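Local coordinates for monomethylamine corrinoid protein 1 (Methanosarcina barkeri, PDB 3EZX) that carries methyl groups on a corrinoid cofactor between the methyltransferases MtmB and MtbA in methanogenesis from monomethylamine, at residues K163-R168 with C180-A185; K190-E193 with A199-E202. All coordinates share one frame; numbering follows the deposited sequence.

Contact 1: residues K163-R168 with C180-A185; sequences KDLMDR and CMFGGA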
loop_
_atom_site.group_PDB
_atom_site.type_symbol
_atom_site.label_atom_id
_atom_site.label_comp_id
_atom_site.label_asym_id
_atom_site.label_seq_id
_atom_site.Cartn_x
_atom_site.Cartn_y
_atom_site.Cartn_z
ATOM N N LYS A 163 -11.957 -10.929 -7.194
ATOM C CA LYS A 163 -13.145 -11.751 -7.037
ATOM C C LYS A 163 -12.702 -13.189 -7.243
ATOM O O LYS A 163 -12.909 -14.047 -6.384
ATOM C CB LYS A 163 -14.207 -11.373 -8.075
ATOM C CG LYS A 163 -15.527 -12.108 -7.891
ATOM C CD LYS A 163 -16.593 -11.625 -8.860
ATOM C CE LYS A 163 -17.909 -12.360 -8.636
ATOM N NZ LYS A 163 -18.995 -11.872 -9.536
ATOM N N ASP A 164 -12.080 -13.436 -8.391
ATOM C CA ASP A 164 -11.581 -14.759 -8.734
ATOM C C ASP A 164 -10.763 -15.328 -7.579
ATOM O O ASP A 164 -10.944 -16.479 -7.191
ATOM C CB ASP A 164 -10.721 -14.681 -10.000
ATOM C CG ASP A 164 -10.005 -15.988 -10.309
ATOM O OD1 ASP A 164 -9.110 -16.386 -9.531
ATOM O OD2 ASP A 164 -10.336 -16.619 -11.334
ATOM N N LEU A 165 -9.865 -14.520 -7.030
ATOM C CA LEU A 165 -9.038 -14.965 -5.918
ATOM C C LEU A 165 -9.924 -15.519 -4.804
ATOM O O LEU A 165 -9.768 -16.672 -4.391
ATOM C CB LEU A 165 -8.183 -13.802 -5.403
ATOM C CG LEU A 165 -7.266 -14.010 -4.193
ATOM C CD1 LEU A 165 -6.419 -15.267 -4.358
ATOM C CD2 LEU A 165 -6.378 -12.778 -4.036
ATOM N N MET A 166 -10.858 -14.705 -4.322
ATOM C CA MET A 166 -11.757 -15.148 -3.265
ATOM C C MET A 166 -12.476 -16.428 -3.681
ATOM O O MET A 166 -12.615 -17.356 -2.882
ATOM C CB MET A 166 -12.781 -14.057 -2.929
ATOM C CG MET A 166 -12.185 -12.878 -2.189
ATOM S SD MET A 166 -11.208 -13.400 -0.761
ATOM C CE MET A 166 -12.345 -13.108 0.575
ATOM N N ASP A 167 -12.922 -16.482 -4.933
ATOM C CA ASP A 167 -13.612 -17.670 -5.415
ATOM C C ASP A 167 -12.697 -18.893 -5.410
ATOM O O ASP A 167 -13.148 -20.006 -5.139
ATOM C CB ASP A 167 -14.160 -17.449 -6.831
ATOM C CG ASP A 167 -15.231 -16.375 -6.885
ATOM O OD1 ASP A 167 -16.055 -16.302 -5.946
ATOM O OD2 ASP A 167 -15.260 -15.613 -7.875
ATOM N N ARG A 168 -11.414 -18.690 -5.702
ATOM C CA ARG A 168 -10.465 -19.798 -5.731
ATOM C C ARG A 168 -10.080 -20.263 -4.337
ATOM O O ARG A 168 -9.688 -21.412 -4.150
ATOM C CB ARG A 168 -9.200 -19.417 -6.512
ATOM C CG ARG A 168 -9.448 -19.041 -7.967
ATOM C CD ARG A 168 -10.346 -20.054 -8.668
ATOM N NE ARG A 168 -11.516 -19.415 -9.274
ATOM C CZ ARG A 168 -12.528 -20.073 -9.838
ATOM N NH1 ARG A 168 -12.523 -21.400 -9.877
ATOM N NH2 ARG A 168 -13.547 -19.401 -10.362
ATOM N N CYS A 180 -9.126 -11.936 4.850
ATOM C CA CYS A 180 -8.761 -11.226 3.622
ATOM C C CYS A 180 -9.049 -9.727 3.610
ATOM O O CYS A 180 -10.187 -9.305 3.799
ATOM C CB CYS A 180 -9.470 -11.863 2.424
ATOM S SG CYS A 180 -8.968 -13.551 2.080
ATOM N N MET A 181 -8.010 -8.933 3.366
ATOM C CA MET A 181 -8.138 -7.480 3.303
ATOM C C MET A 181 -7.590 -6.974 1.970
ATOM O O MET A 181 -6.410 -7.155 1.666
ATOM C CB MET A 181 -7.380 -6.821 4.470
ATOM C CG MET A 181 -7.475 -5.290 4.504
ATOM S SD MET A 181 -6.653 -4.511 5.933
ATOM C CE MET A 181 -4.946 -4.640 5.457
ATOM N N PHE A 182 -8.453 -6.358 1.167
ATOM C CA PHE A 182 -8.039 -5.810 -0.119
ATOM C C PHE A 182 -8.054 -4.281 -0.058
ATOM O O PHE A 182 -8.799 -3.695 0.721
ATOM C CB PHE A 182 -8.962 -6.291 -1.247
ATOM C CG PHE A 182 -8.808 -7.748 -1.583
ATOM C CD1 PHE A 182 -9.684 -8.698 -1.061
ATOM C CD2 PHE A 182 -7.787 -8.172 -2.429
ATOM C CE1 PHE A 182 -9.539 -10.047 -1.374
ATOM C CE2 PHE A 182 -7.634 -9.517 -2.748
ATOM C CZ PHE A 182 -8.512 -10.457 -2.221
ATOM N N GLY A 183 -7.220 -3.639 -0.871
ATOM C CA GLY A 183 -7.170 -2.185 -0.885
ATOM C C GLY A 183 -6.695 -1.645 -2.222
ATOM O O GLY A 183 -6.578 -2.393 -3.192
ATOM N N GLY A 184 -6.424 -0.347 -2.291
ATOM C CA GLY A 184 -5.955 0.222 -3.541
ATOM C C GLY A 184 -6.476 1.611 -3.860
ATOM O O GLY A 184 -5.706 2.570 -3.939
ATOM N N ALA A 185 -7.787 1.706 -4.047
ATOM C CA ALA A 185 -8.477 2.953 -4.371
ATOM C C ALA A 185 -9.706 2.544 -5.164
ATOM O O ALA A 185 -10.821 2.952 -4.847
ATOM C CB ALA A 185 -7.591 3.881 -5.206
#
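Leu165 and Met166 of helix 161-171 meet Cys180 and Phe182 of strand 179-183 in a beta-alpha-beta crossover of the Rossmann-like B12-binding domain, where a helix packs on a parallel sheet. The helix runs almost antiparallel to the strand, at 172° with the axes 11.3 Å apart, as expected of the connection that leads from strand 147-152 to the outermost strand 179-183.

Two apolar contacts fall on the rim of the Phe182 ring, both near its plane. CD2 of Leu165 reaches the far corner of the ring, 3.6 Å from CZ of Phe182, and the Leu165 side chain also touches Val135 and Val136 of helix 132-141. Met166 makes a Met-aromatic contact at the edge, its SD lying 5.1 Å from the centroid of the Phe182 ring and 89° off the normal. The ring is thus inserted end-on against the helix, and Ile195 touches both Met166 and Phe182.

Sulfur meets sulfur beside this ring. The Met166 chain is bent at chi2 (-50°), which carries SD back toward the strand although the side chain does not set out in that direction. No hydrogen bond links the segments; past Phe182 the chain turns to the cofactor, where Gly184 O is hydrogen-bonded to the corrinoid. At the end of the Met166 chain, SD lies 3.6 Å from Cys180 SG, and the methyl CE lies 3.6 Å from Cys180 CB.

Contact 2: residues K190-E193 with A199-E202; sequences KWIE and ATAE
A single isoleucine packed against an extended backbone makes this contact, in which Ile192 of helix 189-195 lies on Ala199 and Thr200 of the loop that leads to helix 204-213. The contact is van der Waals packing, part of it against a peptide oxygen, with no hydrogen bond between the segments.

Three carbons of Ile192 gather round that oxygen: its CG1 and CG2 each lie 3.5 Å from Ala199 O, and CD1 also borders it. Having CG1 anti to the carbonyl carbon (chi1 -65°) and CG2 anti to the backbone N turns the fork of the two branches toward the oxygen. The CG1 branch continues obliquely across Thr200, where CG1 of Ile192 is 3.8 Å from Thr200 CG2 and CD1 of Ile192 is 3.9 Å from Thr200 CB. Ala199 turns its methyl away, onto Val210 of helix 204-213, and so offers its backbone to the isoleucine.

With an alanine here, both the ethyl arm and the CG2 methyl are lost, which would probably leave the Thr200 methyl without its partner and a gap between helix and loop. Beyond Thr200, Ala201 and Glu202 touch the corrinoid, so the isoleucine packs behind a cofactor-binding loop at the C-terminal end of the parallel sheet, where Rossmann-like B12-binding domains hold their ligand.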
loop_
_atom_site.group_PDB
_atom_site.type_symbol
_atom_site.label_atom_id
_atom_site.label_comp_id
_atom_site.label_asym_id
_atom_site.label_seq_id
_atom_site.Cartn_x
_atom_site.Cartn_y
_atom_site.Cartn_z
ATOM N N LYS A 190 -18.186 -1.474 -0.977
ATOM C CA LYS A 190 -19.231 -2.228 -1.655
ATOM C C LYS A 190 -18.624 -3.508 -2.222
ATOM O O LYS A 190 -19.063 -4.620 -1.915
ATOM C CB LYS A 190 -19.815 -1.408 -2.811
ATOM C CG LYS A 190 -20.260 0.000 -2.445
ATOM C CD LYS A 190 -20.997 0.647 -3.612
ATOM C CE LYS A 190 -21.343 2.104 -3.335
ATOM N NZ LYS A 190 -20.136 2.974 -3.341
ATOM N N TRP A 191 -17.605 -3.328 -3.056
ATOM C CA TRP A 191 -16.914 -4.433 -3.703
ATOM C C TRP A 191 -16.385 -5.481 -2.727
ATOM O O TRP A 191 -16.318 -6.665 -3.061
ATOM C CB TRP A 191 -15.780 -3.875 -4.570
ATOM C CG TRP A 191 -14.800 -4.889 -5.062
ATOM C CD1 TRP A 191 -13.562 -5.141 -4.550
ATOM C CD2 TRP A 191 -14.959 -5.770 -6.179
ATOM N NE1 TRP A 191 -12.938 -6.123 -5.279
ATOM C CE2 TRP A 191 -13.775 -6.530 -6.283
ATOM C CE3 TRP A 191 -15.993 -5.998 -7.099
ATOM C CZ2 TRP A 191 -13.585 -7.494 -7.277
ATOM C CZ3 TRP A 191 -15.805 -6.960 -8.088
ATOM C CH2 TRP A 191 -14.610 -7.697 -8.165
ATOM N N ILE A 192 -16.024 -5.050 -1.521
ATOM C CA ILE A 192 -15.501 -5.964 -0.511
ATOM C C ILE A 192 -16.481 -7.083 -0.161
ATOM O O ILE A 192 -16.084 -8.238 -0.007
ATOM C CB ILE A 192 -15.126 -5.207 0.783
ATOM C CG1 ILE A 192 -13.976 -4.235 0.504
ATOM C CG2 ILE A 192 -14.730 -6.194 1.872
ATOM C CD1 ILE A 192 -12.687 -4.907 0.060
ATOM N N GLU A 193 -17.760 -6.744 -0.035
ATOM C CA GLU A 193 -18.765 -7.743 0.298
ATOM C C GLU A 193 -19.288 -8.448 -0.943
ATOM O O GLU A 193 -19.695 -9.608 -0.876
ATOM C CB GLU A 193 -19.928 -7.110 1.068
ATOM C CG GLU A 193 -19.607 -6.779 2.523
ATOM C CD GLU A 193 -18.807 -5.499 2.683
ATOM O OE1 GLU A 193 -17.783 -5.337 1.989
ATOM O OE2 GLU A 193 -19.203 -4.654 3.514
ATOM N N ALA A 199 -12.303 -6.960 4.897
ATOM C CA ALA A 199 -12.053 -5.544 5.153
ATOM C C ALA A 199 -11.411 -4.746 4.018
ATOM O O ALA A 199 -11.520 -5.086 2.836
ATOM C CB ALA A 199 -11.203 -5.398 6.413
ATOM N N THR A 200 -10.758 -3.662 4.426
ATOM C CA THR A 200 -10.053 -2.732 3.549
ATOM C C THR A 200 -9.672 -1.503 4.365
ATOM O O THR A 200 -10.203 -1.279 5.451
ATOM C CB THR A 200 -10.925 -2.264 2.359
ATOM O OG1 THR A 200 -10.266 -1.184 1.683
ATOM C CG2 THR A 200 -12.287 -1.802 2.842
ATOM N N ALA A 201 -8.742 -0.717 3.841
ATOM C CA ALA A 201 -8.302 0.498 4.509
ATOM C C ALA A 201 -8.113 1.573 3.449
ATOM O O ALA A 201 -8.200 1.298 2.252
ATOM C CB ALA A 201 -6.999 0.251 5.253
ATOM N N GLU A 202 -7.861 2.800 3.885
ATOM C CA GLU A 202 -7.670 3.896 2.949
ATOM C C GLU A 202 -6.244 4.410 2.994
ATOM O O GLU A 202 -5.839 5.199 2.147
ATOM C CB GLU A 202 -8.648 5.026 3.257
ATOM C CG GLU A 202 -10.103 4.636 3.054
ATOM C CD GLU A 202 -11.065 5.697 3.555
ATOM O OE1 GLU A 202 -10.972 6.855 3.091
ATOM O OE2 GLU A 202 -11.917 5.372 4.413
#

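In the fold
After the N-terminal helical bundle, the chain enters the B12-binding domain and reaches helix 161-171. Contact 1 closes the loop from this helix to strand 179-183, which lies at the edge of the parallel sheet. Only then does contact 2 open, joining helix 189-195 to the loop at 199-202, so the two contacts follow in series and neither encloses the other. Their centres lie about 9 Å apart, and they touch: CB of Lys163 packs 3.7 Å from CH2 of Trp191, and CG of Met181 lies 3.7 Å from N of Thr200. Together they tie two helices and the edge strand to neighbouring cofactor-binding segments, 181-185 and 201-202.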